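Local atomic coordinates of ABC transporter, periplasmic substrate-binding protein (Vibrio cholerae O1 biovar eltor, PDB entry 1TWY), a protein that probably binds phosphate in the periplasm and hands it to an ABC transporter for uptake into the cell. Residues I69-K73 with S89-L95; Y124-K128 with A200-I204; L45-Y49 with E254-L259; Q217-A221 with T232-S236. One frame throughout, in Å; residues are numbered along the deposited sequence.

The four contacts illustrate how chemistry follows position in a periplasmic binding protein of two alpha/beta lobes. Contacts 1 and 3 lie in one lobe and contacts 2 and 4 in the other, with contact 2 across the chain's centre from both 1 and 3. Contacts 2 and 3 are buried and apolar, without a hydrogen bond between their segments: contact 2 sets a helix on a strand, contact 3 crosses two helices through an aromatic cluster. Contacts 1 and 4 are only partly buried, and polar groups share the work, a lysine ammonium in contact 1 and bridging waters in contact 4. Contacts 2 and 4 reach the same sheet through the successive strands 200-205 and 214-218.

Contact 1 (I69-K73 with S89-L95)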
loop_
_atom_site.group_PDB
_atom_site.type_symbol
_atom_site.label_atom_id
_atom_site.label_comp_id
_atom_site.label_asym_id
_atom_site.label_seq_id
_atom_site.Cartn_x
_atom_site.Cartn_y
_atom_site.Cartn_z
ATOM N N ILE A 69 15.025 5.643 -0.299
ATOM C CA ILE A 69 15.713 5.907 -1.567
ATOM C C ILE A 69 16.922 6.794 -1.274
ATOM O O ILE A 69 18.008 6.505 -1.753
ATOM C CB ILE A 69 14.786 6.550 -2.540
ATOM C CG1 ILE A 69 13.666 5.560 -2.987
ATOM C CG2 ILE A 69 15.558 7.085 -3.710
ATOM C CD1 ILE A 69 12.474 6.176 -3.610
ATOM N N SER A 70 16.731 7.864 -0.516
ATOM C CA SER A 70 17.839 8.782 -0.230
ATOM C C SER A 70 18.976 8.116 0.510
ATOM O O SER A 70 20.150 8.326 0.173
ATOM C CB SER A 70 17.322 9.935 0.613
ATOM O OG SER A 70 18.404 10.848 0.905
ATOM N N LEU A 71 18.653 7.320 1.529
ATOM C CA LEU A 71 19.648 6.609 2.283
ATOM C C LEU A 71 20.468 5.638 1.448
ATOM O O LEU A 71 21.637 5.441 1.676
ATOM C CB LEU A 71 19.018 5.938 3.513
ATOM C CG LEU A 71 18.486 6.868 4.618
ATOM C CD1 LEU A 71 17.561 6.044 5.628
ATOM C CD2 LEU A 71 19.584 7.423 5.360
ATOM N N LEU A 72 19.809 4.943 0.545
ATOM C CA LEU A 72 20.513 4.047 -0.394
ATOM C C LEU A 72 21.409 4.834 -1.346
ATOM O O LEU A 72 22.560 4.396 -1.564
ATOM C CB LEU A 72 19.521 3.223 -1.202
ATOM C CG LEU A 72 20.116 2.259 -2.204
ATOM C CD1 LEU A 72 20.894 1.180 -1.608
ATOM C CD2 LEU A 72 18.972 1.693 -3.100
ATOM N N LYS A 73 20.913 5.979 -1.837
ATOM C CA LYS A 73 21.703 6.801 -2.818
ATOM C C LYS A 73 22.884 7.459 -2.127
ATOM O O LYS A 73 23.956 7.624 -2.760
ATOM C CB LYS A 73 20.884 7.787 -3.559
ATOM C CG LYS A 73 19.989 7.202 -4.632
ATOM C CD LYS A 73 19.248 8.286 -5.356
ATOM C CE LYS A 73 18.273 7.680 -6.351
ATOM N NZ LYS A 73 17.711 8.755 -7.233
ATOM N N SER A 89 12.748 11.189 -11.840
ATOM C CA SER A 89 13.914 11.804 -11.172
ATOM C C SER A 89 14.648 10.879 -10.207
ATOM O O SER A 89 15.826 11.107 -9.856
ATOM C CB SER A 89 13.484 13.143 -10.486
ATOM O OG SER A 89 13.829 13.204 -9.102
ATOM N N GLU A 90 13.954 9.834 -9.743
ATOM C CA GLU A 90 14.538 8.919 -8.751
ATOM C C GLU A 90 15.282 7.784 -9.438
ATOM O O GLU A 90 16.162 7.155 -8.854
ATOM C CB GLU A 90 13.419 8.305 -7.878
ATOM C CG GLU A 90 13.062 9.152 -6.649
ATOM C CD GLU A 90 11.668 8.891 -6.055
ATOM O OE1 GLU A 90 10.905 8.043 -6.589
ATOM O OE2 GLU A 90 11.341 9.580 -5.089
ATOM N N ALA A 91 14.880 7.506 -10.666
ATOM C CA ALA A 91 15.441 6.453 -11.472
ATOM C C ALA A 91 16.882 6.756 -11.698
ATOM O O ALA A 91 17.273 7.918 -11.779
ATOM C CB ALA A 91 14.714 6.345 -12.804
ATOM N N GLN A 92 17.699 5.758 -11.527
ATOM C CA GLN A 92 19.159 5.867 -11.775
ATOM C C GLN A 92 19.582 4.671 -12.577
ATOM O O GLN A 92 19.085 3.565 -12.423
ATOM C CB GLN A 92 19.985 5.842 -10.493
ATOM C CG GLN A 92 20.004 7.027 -9.651
ATOM C CD GLN A 92 21.032 6.810 -8.513
ATOM O OE1 GLN A 92 21.270 5.660 -8.038
ATOM N NE2 GLN A 92 21.635 7.908 -8.073
ATOM N N ASN A 93 20.505 4.886 -13.498
ATOM C CA ASN A 93 20.753 3.840 -14.477
ATOM C C ASN A 93 21.275 2.514 -13.850
ATOM O O ASN A 93 20.960 1.419 -14.336
ATOM C CB ASN A 93 21.705 4.366 -15.583
ATOM C CG ASN A 93 20.966 5.175 -16.702
ATOM O OD1 ASN A 93 21.612 5.874 -17.524
ATOM N ND2 ASN A 93 19.627 5.053 -16.755
ATOM N N THR A 94 22.047 2.616 -12.766
ATOM C CA THR A 94 22.656 1.438 -12.106
ATOM C C THR A 94 21.861 0.906 -10.871
ATOM O O THR A 94 22.329 0.007 -10.202
ATOM C CB THR A 94 24.045 1.722 -11.618
ATOM O OG1 THR A 94 24.070 2.804 -10.668
ATOM C CG2 THR A 94 25.007 2.112 -12.823
ATOM N N LEU A 95 20.788 1.598 -10.567
ATOM C CA LEU A 95 19.848 1.166 -9.552
ATOM C C LEU A 95 19.089 0.033 -10.126
ATOM O O LEU A 95 18.577 0.151 -11.217
ATOM C CB LEU A 95 18.903 2.316 -9.267
ATOM C CG LEU A 95 18.118 2.211 -7.967
ATOM C CD1 LEU A 95 18.953 1.673 -6.851
ATOM C CD2 LEU A 95 17.596 3.609 -7.636
#
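K73 reaches from the last turn of helix 65-73 to the loop 89-95 and gives its ammonium group to a backbone carbonyl, NZ lying 2.8 Å from E90 O. The lysine leaves the helix with CG anti to its carbonyl carbon (chi1 -74°) and runs extended from there to span the gap. The bond bends at the acceptor: the C=O...N angle is 113° and NZ sits 35° from the carbonyl plane. On the way the methylene chain passes Q92, which comes from the opposite direction, so that K73 CE packs 3.6 Å from Q92 CD. The amide oxygen of Q92 is bonded to Y244, a residue that K73 also touches, and this tie probably steadies the glutamine beside the lysine.

E90 also meets the helix through its side chain. The CD1 methyl of I69 rests over the flat of the E90 carboxylate, 3.7 Å from CD, the two side chains crossing at about a right angle. Salt-bridged to R84 and bonded to the amide of T87, the carboxylate lies 6.8 Å from K73 NZ at OE2, so it has no direct bond to the lysine. Deeper in, L95, which closes the type I beta turn from Q92, meets L72 CD2 with its CD1 at 3.8 Å, and L72 and I69 both lean on L242 of strand 236-243. The loop is thus joined to the helix by apolar packing within and a single hydrogen bond from a charged ammonium group at the more exposed side, where the lysine serves a neutral carbonyl while the nearby glutamate serves an arginine.

Contact 2 (Y124-K128 with A200-I204)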
loop_
_atom_site.group_PDB
_atom_site.type_symbol
_atom_site.label_atom_id
_atom_site.label_comp_id
_atom_site.label_asym_id
_atom_site.label_seq_id
_atom_site.Cartn_x
_atom_site.Cartn_y
_atom_site.Cartn_z
ATOM N N TYR A 124 -13.242 9.177 -7.085
ATOM C CA TYR A 124 -12.546 10.446 -6.983
ATOM C C TYR A 124 -13.482 11.567 -6.591
ATOM O O TYR A 124 -13.226 12.377 -5.678
ATOM C CB TYR A 124 -11.852 10.746 -8.335
ATOM C CG TYR A 124 -11.209 12.123 -8.391
ATOM C CD1 TYR A 124 -9.891 12.327 -7.952
ATOM C CD2 TYR A 124 -11.902 13.262 -8.862
ATOM C CE1 TYR A 124 -9.253 13.531 -8.012
ATOM C CE2 TYR A 124 -11.296 14.433 -8.899
ATOM C CZ TYR A 124 -9.944 14.625 -8.437
ATOM O OH TYR A 124 -9.336 15.889 -8.505
ATOM N N GLY A 125 -14.577 11.672 -7.335
ATOM C CA GLY A 125 -15.583 12.630 -6.947
ATOM C C GLY A 125 -16.183 12.621 -5.588
ATOM O O GLY A 125 -16.374 13.679 -4.911
ATOM N N ILE A 126 -16.349 11.391 -5.069
ATOM C CA ILE A 126 -16.776 11.278 -3.683
ATOM C C ILE A 126 -15.736 11.783 -2.651
ATOM O O ILE A 126 -16.003 12.608 -1.796
ATOM C CB ILE A 126 -17.122 9.769 -3.419
ATOM C CG1 ILE A 126 -18.442 9.396 -4.105
ATOM C CG2 ILE A 126 -17.204 9.473 -1.880
ATOM C CD1 ILE A 126 -18.676 7.958 -4.229
ATOM N N TYR A 127 -14.484 11.375 -2.829
ATOM C CA TYR A 127 -13.400 11.805 -1.935
ATOM C C TYR A 127 -13.085 13.274 -2.066
ATOM O O TYR A 127 -12.665 13.880 -1.111
ATOM C CB TYR A 127 -12.151 10.879 -2.020
ATOM C CG TYR A 127 -12.351 9.712 -1.076
ATOM C CD1 TYR A 127 -13.114 8.629 -1.425
ATOM C CD2 TYR A 127 -11.756 9.716 0.136
ATOM C CE1 TYR A 127 -13.377 7.604 -0.530
ATOM C CE2 TYR A 127 -11.952 8.641 1.028
ATOM C CZ TYR A 127 -12.733 7.657 0.724
ATOM O OH TYR A 127 -13.027 6.592 1.619
ATOM N N LYS A 128 -13.406 13.889 -3.236
ATOM C CA LYS A 128 -13.215 15.312 -3.380
ATOM C C LYS A 128 -14.320 16.137 -2.796
ATOM O O LYS A 128 -14.116 17.329 -2.643
ATOM C CB LYS A 128 -13.134 15.730 -4.846
ATOM C CG LYS A 128 -11.838 15.449 -5.500
ATOM C CD LYS A 128 -10.739 16.443 -5.199
ATOM C CE LYS A 128 -10.877 17.782 -5.976
ATOM N NZ LYS A 128 -10.303 18.877 -5.149
ATOM N N ALA A 200 -21.606 5.243 5.151
ATOM C CA ALA A 200 -20.188 5.426 5.064
ATOM C C ALA A 200 -19.517 4.631 3.941
ATOM O O ALA A 200 -19.978 3.603 3.472
ATOM C CB ALA A 200 -19.535 4.950 6.452
ATOM N N VAL A 201 -18.428 5.213 3.450
ATOM C CA VAL A 201 -17.487 4.563 2.567
ATOM C C VAL A 201 -16.136 4.773 3.053
ATOM O O VAL A 201 -15.740 5.824 3.649
ATOM C CB VAL A 201 -17.538 5.076 1.093
ATOM C CG1 VAL A 201 -17.365 6.555 0.970
ATOM C CG2 VAL A 201 -16.676 4.246 0.108
ATOM N N GLY A 202 -15.348 3.713 2.879
ATOM C CA GLY A 202 -13.980 3.791 3.288
ATOM C C GLY A 202 -13.108 2.811 2.514
ATOM O O GLY A 202 -13.535 2.235 1.539
ATOM N N PHE A 203 -11.850 2.741 2.924
ATOM C CA PHE A 203 -10.811 1.852 2.281
ATOM C C PHE A 203 -10.058 1.147 3.404
ATOM O O PHE A 203 -9.811 1.709 4.491
ATOM C CB PHE A 203 -9.904 2.574 1.329
ATOM C CG PHE A 203 -9.177 3.715 1.890
ATOM C CD1 PHE A 203 -9.750 4.981 1.918
ATOM C CD2 PHE A 203 -7.940 3.545 2.489
ATOM C CE1 PHE A 203 -9.133 6.044 2.520
ATOM C CE2 PHE A 203 -7.317 4.654 3.112
ATOM C CZ PHE A 203 -7.927 5.910 3.078
ATOM N N ILE A 204 -9.644 -0.065 3.139
ATOM C CA ILE A 204 -8.871 -0.908 4.073
ATOM C C ILE A 204 -7.935 -1.778 3.251
ATOM O O ILE A 204 -8.110 -2.021 2.054
ATOM C CB ILE A 204 -9.754 -1.839 4.881
ATOM C CG1 ILE A 204 -10.632 -2.815 4.023
ATOM C CG2 ILE A 204 -10.677 -1.086 5.900
ATOM C CD1 ILE A 204 -11.460 -3.766 4.980
#
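V201, the first residue of strand 200-205 to meet helix 120-128, offers its CG1 methyl to I126 CG2 at 4.1 Å. That methyl stands between the backbone N and the carbonyl carbon (chi1 55°), and it also borders the ring of Y127, with CE1 4.4 Å away. The backbone of V201 is meanwhile paired with A145 and V147 of the neighbouring strand 145-149.

At G202 no side chain intervenes, and the phenol oxygen of Y127 comes right up to the strand, OH lying 3.4 Å from G202 CA. The hydroxyl is spent on V147 O of the adjacent strand, a hydrogen bond that holds the phenol end at the sheet.

F203 turns the same way as V201, two residues on, and its ring presents its edge to the Y127 hydroxyl, with CD1 3.7 Å from OH. The two rings also touch at F203 CE1 and Y127 CE2, 4.1 Å apart. F159 of helix 154-163 joins them, stacked on F203 and edge-to-face with Y127. The axes of segments 124-128 and 200-204 lie at 108° to each other and come within 10.8 Å, so one long tyrosine spans much of the gap in this alpha/beta lobe. Such a buried phenol implies a mixed chemistry: the ring fills apolar space between helix and sheet, while its hydroxyl is satisfied by a strand carbonyl.

Contact 3 (L45-Y49 with E254-L259)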
loop_
_atom_site.group_PDB
_atom_site.type_symbol
_atom_site.label_atom_id
_atom_site.label_comp_id
_atom_site.label_asym_id
_atom_site.label_seq_id
_atom_site.Cartn_x
_atom_site.Cartn_y
_atom_site.Cartn_z
ATOM N N LEU A 45 10.826 -11.383 7.402
ATOM C CA LEU A 45 11.779 -12.004 6.492
ATOM C C LEU A 45 13.169 -11.958 7.107
ATOM O O LEU A 45 13.956 -12.874 6.971
ATOM C CB LEU A 45 11.719 -11.333 5.114
ATOM C CG LEU A 45 10.370 -11.472 4.456
ATOM C CD1 LEU A 45 10.306 -10.613 3.235
ATOM C CD2 LEU A 45 10.183 -13.010 4.030
ATOM N N ALA A 46 13.503 -10.806 7.669
ATOM C CA ALA A 46 14.815 -10.586 8.261
ATOM C C ALA A 46 15.037 -11.601 9.433
ATOM O O ALA A 46 16.059 -12.296 9.484
ATOM C CB ALA A 46 14.957 -9.170 8.785
ATOM N N GLU A 47 14.072 -11.654 10.346
ATOM C CA GLU A 47 14.184 -12.582 11.486
ATOM C C GLU A 47 14.367 -14.027 10.968
ATOM O O GLU A 47 15.223 -14.758 11.446
ATOM C CB GLU A 47 12.988 -12.423 12.448
ATOM C CG GLU A 47 12.939 -13.445 13.601
ATOM C CD GLU A 47 12.209 -12.907 14.847
ATOM O OE1 GLU A 47 12.468 -11.739 15.286
ATOM O OE2 GLU A 47 11.357 -13.651 15.391
ATOM N N LYS A 48 13.652 -14.425 9.916
ATOM C CA LYS A 48 13.890 -15.714 9.286
ATOM C C LYS A 48 15.326 -15.858 8.761
ATOM O O LYS A 48 15.969 -16.888 8.953
ATOM C CB LYS A 48 12.840 -15.976 8.184
ATOM C CG LYS A 48 13.069 -17.119 7.164
ATOM C CD LYS A 48 12.925 -18.545 7.743
ATOM C CE LYS A 48 12.341 -19.521 6.727
ATOM N NZ LYS A 48 10.877 -19.755 7.004
ATOM N N TYR A 49 15.825 -14.854 8.058
ATOM C CA TYR A 49 17.124 -15.009 7.427
ATOM C C TYR A 49 18.223 -15.096 8.518
ATOM O O TYR A 49 19.228 -15.807 8.321
ATOM C CB TYR A 49 17.377 -13.839 6.484
ATOM C CG TYR A 49 18.734 -13.800 5.780
ATOM C CD1 TYR A 49 18.914 -14.444 4.597
ATOM C CD2 TYR A 49 19.782 -13.071 6.300
ATOM C CE1 TYR A 49 20.099 -14.370 3.921
ATOM C CE2 TYR A 49 21.027 -13.029 5.645
ATOM C CZ TYR A 49 21.147 -13.645 4.438
ATOM O OH TYR A 49 22.344 -13.621 3.738
ATOM N N GLU A 254 23.451 -12.160 -1.061
ATOM C CA GLU A 254 22.854 -13.267 -0.386
ATOM C C GLU A 254 21.453 -12.953 0.235
ATOM O O GLU A 254 20.544 -13.780 0.156
ATOM C CB GLU A 254 23.830 -13.791 0.668
ATOM C CG GLU A 254 23.451 -15.098 1.284
ATOM C CD GLU A 254 24.599 -15.738 2.108
ATOM O OE1 GLU A 254 25.773 -15.257 2.081
ATOM O OE2 GLU A 254 24.318 -16.736 2.791
ATOM N N PHE A 255 21.302 -11.787 0.824
ATOM C CA PHE A 255 19.972 -11.427 1.338
ATOM C C PHE A 255 18.966 -11.213 0.171
ATOM O O PHE A 255 17.772 -11.675 0.241
ATOM C CB PHE A 255 20.035 -10.187 2.235
ATOM C CG PHE A 255 18.770 -9.942 2.947
ATOM C CD1 PHE A 255 18.269 -10.873 3.849
ATOM C CD2 PHE A 255 18.025 -8.789 2.707
ATOM C CE1 PHE A 255 17.114 -10.676 4.488
ATOM C CE2 PHE A 255 16.817 -8.582 3.348
ATOM C CZ PHE A 255 16.363 -9.477 4.233
ATOM N N ILE A 256 19.395 -10.551 -0.872
ATOM C CA ILE A 256 18.556 -10.368 -2.071
ATOM C C ILE A 256 18.103 -11.702 -2.670
ATOM O O ILE A 256 16.872 -11.950 -2.905
ATOM C CB ILE A 256 19.281 -9.510 -3.127
ATOM C CG1 ILE A 256 19.564 -8.103 -2.596
ATOM C CG2 ILE A 256 18.471 -9.407 -4.432
ATOM C CD1 ILE A 256 18.338 -7.174 -2.630
ATOM N N ALA A 257 19.042 -12.642 -2.844
ATOM C CA ALA A 257 18.625 -13.998 -3.182
ATOM C C ALA A 257 17.549 -14.679 -2.329
ATOM O O ALA A 257 16.596 -15.284 -2.843
ATOM C CB ALA A 257 19.894 -14.990 -3.227
ATOM N N PHE A 258 17.736 -14.594 -1.044
ATOM C CA PHE A 258 16.739 -15.085 -0.115
ATOM C C PHE A 258 15.334 -14.433 -0.349
ATOM O O PHE A 258 14.314 -15.072 -0.240
ATOM C CB PHE A 258 17.187 -14.794 1.308
ATOM C CG PHE A 258 16.105 -14.942 2.325
ATOM C CD1 PHE A 258 15.658 -16.150 2.693
ATOM C CD2 PHE A 258 15.502 -13.772 2.913
ATOM C CE1 PHE A 258 14.670 -16.277 3.616
ATOM C CE2 PHE A 258 14.526 -13.901 3.851
ATOM C CZ PHE A 258 14.122 -15.128 4.238
ATOM N N LEU A 259 15.315 -13.126 -0.677
ATOM C CA LEU A 259 14.070 -12.422 -0.872
ATOM C C LEU A 259 13.340 -12.931 -2.080
ATOM O O LEU A 259 12.145 -12.826 -2.191
ATOM C CB LEU A 259 14.233 -10.885 -0.950
ATOM C CG LEU A 259 14.689 -10.185 0.297
ATOM C CD1 LEU A 259 14.892 -8.674 0.027
ATOM C CD2 LEU A 259 13.687 -10.406 1.393
#
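Y49 carries much of this helix crossing, its ring packed against both F255 and F258 of the other helix. With CG anti to the backbone N (chi1 177°), the tyrosine side chain stands out from helix 36-52 and slides past F258 in the opposite direction. F255, likewise anti, brings its edge to the tyrosine face in a T-shaped pair: F255 CD1 sits over the ring centre, 3.5 Å from Y49 CG, and the planes meet at 83°. F258 has nearly the same torsions but meets the tyrosine in another way. Its ring receives Y49 CB over a face, 4.1 Å from the centroid, a CH-pi contact, while the two rings themselves meet obliquely.

The three rings form an aromatic cluster where helices 36-52 and 250-260 cross, their segments 45-49 and 254-259 at 115°, on the outer side of an alpha/beta lobe. A46 and F255 turn to V58 of strand 57-62 beneath.

Beyond the tyrosine ring, its OH lies close to E254 CG, at 3.1 Å, while the glutamate's OE2 makes a weak hydrogen bond to H53, whose ring stacks on Y49. K48 bends beyond CG, a methylene that packs 3.7 Å from F258 CZ. L45 passes its carbonyl oxygen close to F258 CE2, 3.3 Å away, and its CD1 methyl meets L259 CD2 at 3.9 Å; the L45 side chain also touches A264 and L267 of helix 262-270.

Contact 4 (Q217-A221 with T232-S236); sequences QFEKA and TYQLS
A221 and Y233 bring their backbones within 5.3 Å of each other, CA to CA, where the type I' beta turn F218-A221 at the end of strand 214-218 lies against the loop that leads into strand 236-243. The turn is closed by reciprocal backbone hydrogen bonds between F218 and A221, and the facing loop carries an inverse gamma turn centred on L235. No direct hydrogen bond links the two segments. A water does part of that work, donating to F218 O and T232 O and accepting from Q234 N, three bonds that tie the turn to the loop.

F218 supplies the apolar side. Its CG stands anti to the backbone N (chi1 -172°), which carries the ring toward the loop. L235 covers one face, its CD1 methyl 3.9 Å from the centroid and 14° off the normal, and the carbon chain of E219 lies over the opposite face. Q234 CB meets the ring at its edge. Helices 154-163 and 120-128 of the same lobe add M163 and L123 around the phenylalanine. The Y233 ring packs on F218 CB through CE1, 3.7 Å away, and its edge meets A221 O, with CD1 3.4 Å off; its hydroxyl is bonded to L105 O of strand 96-109.

On the outer side, E219 and Q234 hold their carboxylate and amide almost parallel, 10° apart; E219 OE2 is bonded to R120 N and Q234 OE1 to R120 NH2. A second water bridges them, 3.2 Å from E219 OE2, to which it donates, and 3.0 Å from Q234 NE2, from which it accepts.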
loop_
_atom_site.group_PDB
_atom_site.type_symbol
_atom_site.label_atom_id
_atom_site.label_comp_id
_atom_site.label_asym_id
_atom_site.label_seq_id
_atom_site.Cartn_x
_atom_site.Cartn_y
_atom_site.Cartn_z
ATOM N N GLN A 217 -16.591 -3.729 -6.071
ATOM C CA GLN A 217 -15.705 -3.665 -7.222
ATOM C C GLN A 217 -15.179 -2.264 -7.441
ATOM O O GLN A 217 -15.802 -1.274 -7.073
ATOM C CB GLN A 217 -16.473 -4.091 -8.481
ATOM C CG GLN A 217 -16.850 -5.531 -8.434
ATOM C CD GLN A 217 -17.864 -5.888 -9.603
ATOM O OE1 GLN A 217 -18.558 -4.998 -10.172
ATOM N NE2 GLN A 217 -17.948 -7.134 -9.919
ATOM N N PHE A 218 -14.051 -2.203 -8.109
ATOM C CA PHE A 218 -13.478 -0.986 -8.658
ATOM C C PHE A 218 -13.316 -1.165 -10.157
ATOM O O PHE A 218 -12.596 -2.091 -10.615
ATOM C CB PHE A 218 -12.115 -0.676 -8.036
ATOM C CG PHE A 218 -11.564 0.670 -8.442
ATOM C CD1 PHE A 218 -12.189 1.820 -8.044
ATOM C CD2 PHE A 218 -10.412 0.750 -9.177
ATOM C CE1 PHE A 218 -11.686 3.073 -8.335
ATOM C CE2 PHE A 218 -9.890 1.986 -9.460
ATOM C CZ PHE A 218 -10.533 3.132 -9.084
ATOM N N GLU A 219 -13.969 -0.285 -10.926
ATOM C CA GLU A 219 -14.040 -0.401 -12.406
ATOM C C GLU A 219 -14.449 -1.814 -12.791
ATOM O O GLU A 219 -13.866 -2.426 -13.667
ATOM C CB GLU A 219 -12.751 0.016 -13.088
ATOM C CG GLU A 219 -12.440 1.522 -12.933
ATOM C CD GLU A 219 -13.312 2.454 -13.770
ATOM O OE1 GLU A 219 -14.320 2.040 -14.426
ATOM O OE2 GLU A 219 -12.983 3.676 -13.778
ATOM N N LYS A 220 -15.473 -2.322 -12.103
ATOM C CA LYS A 220 -16.091 -3.615 -12.361
ATOM C C LYS A 220 -15.191 -4.850 -12.110
ATOM O O LYS A 220 -15.654 -6.002 -12.295
ATOM C CB LYS A 220 -16.699 -3.705 -13.811
ATOM C CG LYS A 220 -17.912 -2.839 -14.058
ATOM C CD LYS A 220 -19.090 -3.622 -14.746
ATOM C CE LYS A 220 -20.054 -2.678 -15.454
ATOM N NZ LYS A 220 -19.292 -1.559 -16.109
ATOM N N ALA A 221 -14.024 -4.647 -11.504
ATOM C CA ALA A 221 -13.140 -5.762 -11.162
ATOM C C ALA A 221 -13.321 -6.076 -9.688
ATOM O O ALA A 221 -13.316 -5.154 -8.834
ATOM C CB ALA A 221 -11.699 -5.402 -11.433
ATOM N N THR A 232 -5.961 -6.599 -13.246
ATOM C CA THR A 232 -7.312 -6.224 -13.650
ATOM C C THR A 232 -7.957 -5.387 -12.560
ATOM O O THR A 232 -8.736 -4.526 -12.836
ATOM C CB THR A 232 -8.164 -7.412 -14.131
ATOM O OG1 THR A 232 -8.520 -8.318 -13.087
ATOM C CG2 THR A 232 -7.367 -8.269 -15.127
ATOM N N TYR A 233 -7.595 -5.649 -11.306
ATOM C CA TYR A 233 -8.001 -4.761 -10.203
ATOM C C TYR A 233 -6.934 -3.692 -9.958
ATOM O O TYR A 233 -5.807 -4.006 -9.662
ATOM C CB TYR A 233 -8.341 -5.614 -8.960
ATOM C CG TYR A 233 -8.815 -4.763 -7.793
ATOM C CD1 TYR A 233 -10.144 -4.457 -7.673
ATOM C CD2 TYR A 233 -7.975 -4.429 -6.788
ATOM C CE1 TYR A 233 -10.614 -3.682 -6.588
ATOM C CE2 TYR A 233 -8.444 -3.632 -5.691
ATOM C CZ TYR A 233 -9.735 -3.340 -5.598
ATOM O OH TYR A 233 -10.279 -2.600 -4.575
ATOM N N GLN A 234 -7.301 -2.433 -10.085
ATOM C CA GLN A 234 -6.355 -1.359 -10.167
ATOM C C GLN A 234 -5.783 -0.914 -8.778
ATOM O O GLN A 234 -4.757 -0.255 -8.786
ATOM C CB GLN A 234 -6.909 -0.102 -10.901
ATOM C CG GLN A 234 -7.230 -0.249 -12.402
ATOM C CD GLN A 234 -7.883 1.094 -12.896
ATOM O OE1 GLN A 234 -7.427 2.228 -12.494
ATOM N NE2 GLN A 234 -8.967 0.968 -13.621
ATOM N N LEU A 235 -6.474 -1.161 -7.623
ATOM C CA LEU A 235 -6.137 -0.539 -6.412
ATOM C C LEU A 235 -5.127 -1.393 -5.640
ATOM O O LEU A 235 -5.404 -2.155 -4.732
ATOM C CB LEU A 235 -7.390 -0.254 -5.555
ATOM C CG LEU A 235 -8.244 0.862 -6.193
ATOM C CD1 LEU A 235 -9.456 1.090 -5.261
ATOM C CD2 LEU A 235 -7.582 2.221 -6.679
ATOM N N SER A 236 -3.910 -1.335 -6.129
ATOM C CA SER A 236 -2.845 -2.067 -5.504
ATOM C C SER A 236 -1.574 -1.253 -5.633
ATOM O O SER A 236 -1.437 -0.355 -6.445
ATOM C CB SER A 236 -2.644 -3.395 -6.144
ATOM O OG SER A 236 -1.934 -3.223 -7.333
HETATM O O HOH W 1 -9.975 -2.100 -11.231
HETATM O O HOH W 2 -9.777 3.791 -13.988
#